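Local atomic coordinates of 3-ketosteroid-delta4-5alpha-dehydrogenase (Rhodococcus jostii, PDB entry 4AT2), a protein that catalyses the FAD-dependent dehydrogenation of 3-ketosteroids, probably introducing a double bond between C4 and C5 during bacterial steroid breakdown. Residues Gly85-Lys97 / Tyr128-Val140. Sequence-based numbering, arbitrary orientation.
Sequences GFIYLGGGTPLQK and YCEGSVEHYNWLV. With FAD (flavin-adenine dinucleotide), chain D.
Tyr-136 of helix 132-141 meets Leu-89 and Thr-93 in the loop between strand 87-88 and helix 94-98; its CG, anti to the backbone N (chi1 174°), carries the ring toward Thr-93, Pro-94 and Leu-95. Leu-89 CD1 meets the ring edge, 3.9 Å from Tyr-136 CD1. Thr-93 CB lies over one face, off-centre, 4.1 Å from Tyr-136 CG. Pro-94 and the ring run alongside in opposite senses, Pro-94 CD 3.6 Å from Tyr-136 CD2, and Leu-95 CB sits 3.6 Å from Tyr-136 OH. Cutting Tyr-136 back to alanine is likely to leave a gap between Leu-89, Thr-93 and Pro-94, with Leu-95 losing its hydroxyl contact. Leu-89 CD2 reaches the His-135 ring edge, 3.8 Å from His-135 CD2. Tyr-128 OH donates to Tyr-88 O (2.6 Å), tilted 15° from that carbonyl's plane. Gly-90 N donates to Ser-132 OG (3.0 Å, 162°). In a capping box, Gln-96 N donates to Thr-93 OG1 (3.0 Å) and Thr-93 N to Gln-96 OE1, which additionally accepts from Gly-92 N. Phe-86 N and O bond FAD O4 and N3, linking this packing to the flavin. His-135 bonds Ser-496 and Arg-500 of helix 490-507; strand 87-88 pairs with 185-186, whose His-186 NE2 also bonds Thr-93 OG1, and Tyr-88 packs on helix 105-115.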
loop_
_atom_site.group_PDB
_atom_site.type_symbol
_atom_site.label_atom_id
_atom_site.label_comp_id
_atom_site.label_asym_id
_atom_site.label_seq_id
_atom_site.Cartn_x
_atom_site.Cartn_y
_atom_site.Cartn_z
ATOM N N GLY A 85 22.806 13.318 3.394
ATOM C CA GLY A 85 23.268 14.153 2.298
ATOM C C GLY A 85 23.327 13.468 0.952
ATOM O O GLY A 85 23.748 14.089 -0.025
ATOM N N PHE A 86 22.895 12.205 0.876
ATOM C CA PHE A 86 22.834 11.524 -0.424
ATOM C C PHE A 86 21.891 12.276 -1.347
ATOM O O PHE A 86 20.801 12.694 -0.940
ATOM C CB PHE A 86 22.283 10.105 -0.292
ATOM C CG PHE A 86 23.262 9.105 0.231
ATOM C CD1 PHE A 86 24.142 8.458 -0.624
ATOM C CD2 PHE A 86 23.249 8.756 1.574
ATOM C CE1 PHE A 86 25.030 7.501 -0.140
ATOM C CE2 PHE A 86 24.132 7.800 2.066
ATOM C CZ PHE A 86 25.024 7.177 1.205
ATOM N N ILE A 87 22.306 12.415 -2.602
ATOM C CA ILE A 87 21.469 12.972 -3.657
ATOM C C ILE A 87 21.590 11.979 -4.814
ATOM O O ILE A 87 22.699 11.722 -5.287
ATOM C CB ILE A 87 21.956 14.372 -4.102
ATOM C CG1 ILE A 87 22.269 15.269 -2.894
ATOM C CG2 ILE A 87 20.908 15.022 -5.008
ATOM C CD1 ILE A 87 22.914 16.597 -3.262
ATOM N N TYR A 88 20.463 11.386 -5.212
ATOM C CA TYR A 88 20.451 10.309 -6.194
ATOM C C TYR A 88 20.577 10.860 -7.614
ATOM O O TYR A 88 19.607 11.322 -8.198
ATOM C CB TYR A 88 19.189 9.431 -6.039
ATOM C CG TYR A 88 19.368 8.095 -6.712
ATOM C CD1 TYR A 88 19.933 7.024 -6.015
ATOM C CD2 TYR A 88 19.031 7.919 -8.061
ATOM C CE1 TYR A 88 20.140 5.805 -6.637
ATOM C CE2 TYR A 88 19.230 6.695 -8.694
ATOM C CZ TYR A 88 19.796 5.653 -7.979
ATOM O OH TYR A 88 20.027 4.451 -8.594
ATOM N N LEU A 89 21.787 10.812 -8.165
ATOM C CA LEU A 89 22.069 11.425 -9.463
ATOM C C LEU A 89 22.892 10.484 -10.318
ATOM O O LEU A 89 23.617 9.649 -9.791
ATOM C CB LEU A 89 22.825 12.741 -9.268
ATOM C CG LEU A 89 22.146 13.789 -8.377
ATOM C CD1 LEU A 89 23.119 14.914 -8.107
ATOM C CD2 LEU A 89 20.867 14.323 -9.022
ATOM N N GLY A 90 22.790 10.616 -11.638
ATOM C CA GLY A 90 23.530 9.714 -12.511
ATOM C C GLY A 90 23.389 10.088 -13.961
ATOM O O GLY A 90 23.084 11.245 -14.290
ATOM N N GLY A 91 23.634 9.098 -14.817
ATOM C CA GLY A 91 23.601 9.282 -16.263
ATOM C C GLY A 91 24.904 9.789 -16.845
ATOM O O GLY A 91 24.953 10.194 -18.014
ATOM N N GLY A 92 25.954 9.787 -16.024
ATOM C CA GLY A 92 27.273 10.271 -16.440
ATOM C C GLY A 92 27.673 11.616 -15.858
ATOM O O GLY A 92 28.107 12.500 -16.587
ATOM N N THR A 93 27.534 11.789 -14.547
ATOM C CA THR A 93 27.919 13.066 -13.930
ATOM C C THR A 93 29.442 13.211 -13.959
ATOM O O THR A 93 30.153 12.210 -14.069
ATOM C CB THR A 93 27.451 13.167 -12.469
ATOM O OG1 THR A 93 28.149 12.201 -11.678
ATOM C CG2 THR A 93 25.944 12.913 -12.363
ATOM N N PRO A 94 29.951 14.454 -13.835
ATOM C CA PRO A 94 31.402 14.603 -13.720
ATOM C C PRO A 94 31.988 13.810 -12.542
ATOM O O PRO A 94 33.129 13.360 -12.615
ATOM C CB PRO A 94 31.572 16.103 -13.502
ATOM C CG PRO A 94 30.434 16.693 -14.280
ATOM C CD PRO A 94 29.283 15.761 -13.995
ATOM N N LEU A 95 31.216 13.644 -11.470
ATOM C CA LEU A 95 31.687 12.865 -10.319
ATOM C C LEU A 95 31.823 11.378 -10.673
ATOM O O LEU A 95 32.854 10.746 -10.377
ATOM C CB LEU A 95 30.753 13.046 -9.125
ATOM C CG LEU A 95 31.395 13.044 -7.734
ATOM C CD1 LEU A 95 30.308 12.978 -6.676
ATOM C CD2 LEU A 95 32.407 11.946 -7.477
ATOM N N GLN A 96 30.789 10.813 -11.302
ATOM C CA GLN A 96 30.862 9.422 -11.757
ATOM C C GLN A 96 32.077 9.222 -12.671
ATOM O O GLN A 96 32.829 8.275 -12.493
ATOM C CB GLN A 96 29.587 8.993 -12.492
ATOM C CG GLN A 96 28.375 8.820 -11.579
ATOM C CD GLN A 96 27.121 8.494 -12.371
ATOM O OE1 GLN A 96 26.812 9.168 -13.339
ATOM N NE2 GLN A 96 26.398 7.464 -11.956
ATOM N N LYS A 97 32.269 10.135 -13.620
ATOM C CA LYS A 97 33.376 10.015 -14.582
ATOM C C LYS A 97 34.733 10.083 -13.870
ATOM O O LYS A 97 35.641 9.280 -14.157
ATOM C CB LYS A 97 33.266 11.094 -15.675
ATOM C CG LYS A 97 32.097 10.847 -16.620
ATOM C CD LYS A 97 31.973 11.929 -17.686
ATOM C CE LYS A 97 30.789 11.653 -18.602
ATOM N NZ LYS A 97 30.999 10.517 -19.550
ATOM N N TYR A 128 13.491 12.774 -14.802
ATOM C CA TYR A 128 14.519 12.909 -13.775
ATOM C C TYR A 128 15.873 12.409 -14.279
ATOM O O TYR A 128 16.915 13.027 -14.009
ATOM C CB TYR A 128 14.076 12.099 -12.554
ATOM C CG TYR A 128 14.950 12.230 -11.325
ATOM C CD1 TYR A 128 14.839 13.327 -10.473
ATOM C CD2 TYR A 128 15.860 11.222 -10.996
ATOM C CE1 TYR A 128 15.630 13.431 -9.333
ATOM C CE2 TYR A 128 16.652 11.315 -9.867
ATOM C CZ TYR A 128 16.531 12.416 -9.041
ATOM O OH TYR A 128 17.316 12.498 -7.920
ATOM N N CYS A 129 15.862 11.294 -15.003
ATOM C CA CYS A 129 17.111 10.710 -15.498
ATOM C C CYS A 129 17.732 11.539 -16.621
ATOM O O CYS A 129 18.954 11.752 -16.656
ATOM C CB CYS A 129 16.879 9.272 -15.962
ATOM S SG CYS A 129 16.544 8.177 -14.574
ATOM N N GLU A 130 16.895 12.001 -17.542
ATOM C CA GLU A 130 17.392 12.790 -18.662
ATOM C C GLU A 130 17.989 14.125 -18.214
ATOM O O GLU A 130 18.891 14.661 -18.872
ATOM C CB GLU A 130 16.303 12.999 -19.714
ATOM C CG GLU A 130 15.879 11.725 -20.432
ATOM C CD GLU A 130 16.981 11.057 -21.256
ATOM O OE1 GLU A 130 17.905 11.746 -21.753
ATOM O OE2 GLU A 130 16.909 9.818 -21.430
ATOM N N GLY A 131 17.496 14.655 -17.094
ATOM C CA GLY A 131 17.987 15.935 -16.578
ATOM C C GLY A 131 19.015 15.823 -15.458
ATOM O O GLY A 131 19.397 16.837 -14.868
ATOM N N SER A 132 19.471 14.601 -15.166
ATOM C CA SER A 132 20.274 14.368 -13.948
ATOM C C SER A 132 21.659 15.026 -13.964
ATOM O O SER A 132 22.065 15.665 -12.990
ATOM C CB SER A 132 20.396 12.869 -13.643
ATOM O OG SER A 132 20.726 12.670 -12.272
ATOM N N VAL A 133 22.386 14.861 -15.066
ATOM C CA VAL A 133 23.704 15.485 -15.182
ATOM C C VAL A 133 23.602 17.012 -15.115
ATOM O O VAL A 133 24.381 17.650 -14.408
ATOM C CB VAL A 133 24.438 14.994 -16.454
ATOM C CG1 VAL A 133 25.746 15.757 -16.691
ATOM C CG2 VAL A 133 24.715 13.500 -16.344
ATOM N N GLU A 134 22.619 17.592 -15.815
ATOM C CA GLU A 134 22.389 19.043 -15.745
ATOM C C GLU A 134 22.127 19.468 -14.302
ATOM O O GLU A 134 22.622 20.508 -13.849
ATOM C CB GLU A 134 21.222 19.466 -16.656
ATOM C CG GLU A 134 21.022 20.988 -16.787
ATOM C CD GLU A 134 20.292 21.626 -15.609
ATOM O OE1 GLU A 134 19.645 20.892 -14.834
ATOM O OE2 GLU A 134 20.358 22.870 -15.450
ATOM N N HIS A 135 21.368 18.648 -13.577
ATOM C CA HIS A 135 21.021 18.974 -12.201
ATOM C C HIS A 135 22.218 18.906 -11.277
ATOM O O HIS A 135 22.384 19.777 -10.418
ATOM C CB HIS A 135 19.864 18.106 -11.727
ATOM C CG HIS A 135 19.331 18.486 -10.372
ATOM N ND1 HIS A 135 18.870 19.721 -10.093
ATOM C CD2 HIS A 135 19.195 17.740 -9.210
ATOM C CE1 HIS A 135 18.471 19.769 -8.804
ATOM N NE2 HIS A 135 18.670 18.552 -8.265
ATOM N N TYR A 136 23.085 17.908 -11.471
ATOM C CA TYR A 136 24.332 17.830 -10.698
ATOM C C TYR A 136 25.132 19.114 -10.917
ATOM O O TYR A 136 25.609 19.720 -9.969
ATOM C CB TYR A 136 25.179 16.620 -11.113
ATOM C CG TYR A 136 26.541 16.601 -10.435
ATOM C CD1 TYR A 136 26.690 16.104 -9.141
ATOM C CD2 TYR A 136 27.667 17.116 -11.082
ATOM C CE1 TYR A 136 27.932 16.104 -8.508
ATOM C CE2 TYR A 136 28.911 17.126 -10.458
ATOM C CZ TYR A 136 29.041 16.610 -9.177
ATOM O OH TYR A 136 30.277 16.617 -8.555
ATOM N N ASN A 137 25.288 19.494 -12.182
ATOM C CA ASN A 137 26.030 20.693 -12.549
ATOM C C ASN A 137 25.417 21.969 -11.971
ATOM O O ASN A 137 26.127 22.878 -11.557
ATOM C CB ASN A 137 26.155 20.778 -14.074
ATOM C CG ASN A 137 27.043 19.687 -14.640
ATOM O OD1 ASN A 137 27.912 19.161 -13.938
ATOM N ND2 ASN A 137 26.827 19.331 -15.907
ATOM N N TRP A 138 24.091 22.004 -11.938
ATOM C CA TRP A 138 23.340 23.104 -11.353
ATOM C C TRP A 138 23.637 23.240 -9.877
ATOM O O TRP A 138 23.874 24.349 -9.387
ATOM C CB TRP A 138 21.857 22.871 -11.613
ATOM C CG TRP A 138 20.957 24.009 -11.213
ATOM C CD1 TRP A 138 20.506 25.061 -12.009
ATOM C CD2 TRP A 138 20.354 24.227 -9.906
ATOM N NE1 TRP A 138 19.684 25.889 -11.297
ATOM C CE2 TRP A 138 19.556 25.450 -10.024
ATOM C CE3 TRP A 138 20.389 23.554 -8.687
ATOM C CZ2 TRP A 138 18.828 25.954 -8.955
ATOM C CZ3 TRP A 138 19.654 24.081 -7.610
ATOM C CH2 TRP A 138 18.893 25.247 -7.751
ATOM N N LEU A 139 23.675 22.120 -9.161
ATOM C CA LEU A 139 24.017 22.132 -7.733
ATOM C C LEU A 139 25.444 22.619 -7.497
ATOM O O LEU A 139 25.696 23.446 -6.607
ATOM C CB LEU A 139 23.841 20.738 -7.117
ATOM C CG LEU A 139 22.397 20.247 -7.100
ATOM C CD1 LEU A 139 22.346 18.739 -6.778
ATOM C CD2 LEU A 139 21.560 21.057 -6.109
ATOM N N VAL A 140 26.370 22.109 -8.304
ATOM C CA VAL A 140 27.763 22.545 -8.224
ATOM C C VAL A 140 27.866 24.056 -8.454
ATOM O O VAL A 140 28.589 24.749 -7.717
ATOM C CB VAL A 140 28.673 21.735 -9.178
ATOM C CG1 VAL A 140 30.061 22.361 -9.269
ATOM C CG2 VAL A 140 28.774 20.296 -8.692
HETATM P PA FAD D . 12.057 19.388 4.654
HETATM O O1A FAD D . 13.477 19.450 4.245
HETATM O O2A FAD D . 11.719 18.801 5.959
HETATM O O5B FAD D . 11.462 20.873 4.588
HETATM C C5B FAD D . 10.084 21.127 4.877
HETATM C C4B FAD D . 9.982 22.458 5.643
HETATM O O4B FAD D . 8.567 22.726 5.749
HETATM C C3B FAD D . 10.513 22.286 7.072
HETATM O O3B FAD D . 11.480 23.329 7.349
HETATM C C2B FAD D . 9.260 22.406 7.947
HETATM O O2B FAD D . 9.577 23.043 9.213
HETATM C C1B FAD D . 8.356 23.285 7.084
HETATM N N9A FAD D . 6.914 23.145 7.384
HETATM C C8A FAD D . 6.239 22.061 7.789
HETATM N N7A FAD D . 4.958 22.395 7.923
HETATM C C5A FAD D . 4.822 23.693 7.589
HETATM C C6A FAD D . 3.772 24.550 7.541
HETATM N N6A FAD D . 2.558 24.107 7.867
HETATM N N1A FAD D . 3.921 25.833 7.169
HETATM C C2A FAD D . 5.172 26.314 6.811
HETATM N N3A FAD D . 6.245 25.429 6.867
HETATM C C4A FAD D . 6.039 24.143 7.257
HETATM N N1 FAD D . 16.902 11.543 1.960
HETATM C C2 FAD D . 17.832 11.563 0.937
HETATM O O2 FAD D . 17.445 11.661 -0.219
HETATM N N3 FAD D . 19.202 11.476 1.226
HETATM C C4 FAD D . 19.635 11.328 2.545
HETATM O O4 FAD D . 20.847 11.239 2.760
HETATM C C4X FAD D . 18.692 11.302 3.579
HETATM N N5 FAD D . 19.075 11.137 4.869
HETATM C C5X FAD D . 18.144 10.882 5.810
HETATM C C6 FAD D . 18.530 10.459 7.086
HETATM C C7 FAD D . 17.575 10.208 8.074
HETATM C C7M FAD D . 18.022 9.785 9.342
HETATM C C8 FAD D . 16.204 10.371 7.781
HETATM C C8M FAD D . 15.188 10.142 8.732
HETATM C C9 FAD D . 15.824 10.805 6.509
HETATM C C9A FAD D . 16.785 11.039 5.515
HETATM N N10 FAD D . 16.421 11.426 4.268
HETATM C C10 FAD D . 17.332 11.411 3.285
HETATM C "C1'" FAD D . 15.065 11.947 3.953
HETATM C "C2'" FAD D . 15.131 13.466 3.730
HETATM O "O2'" FAD D . 15.784 14.014 4.877
HETATM C "C3'" FAD D . 13.723 14.068 3.597
HETATM O "O3'" FAD D . 12.817 13.176 2.924
HETATM C "C4'" FAD D . 13.803 15.401 2.834
HETATM O "O4'" FAD D . 14.715 16.262 3.531
HETATM C "C5'" FAD D . 12.426 16.067 2.765
HETATM O "O5'" FAD D . 12.541 17.264 1.972
HETATM P P FAD D . 11.353 18.354 1.981
HETATM O O1P FAD D . 10.095 17.745 1.538
HETATM O O2P FAD D . 11.875 19.586 1.301
HETATM O O3P FAD D . 11.124 18.578 3.580
#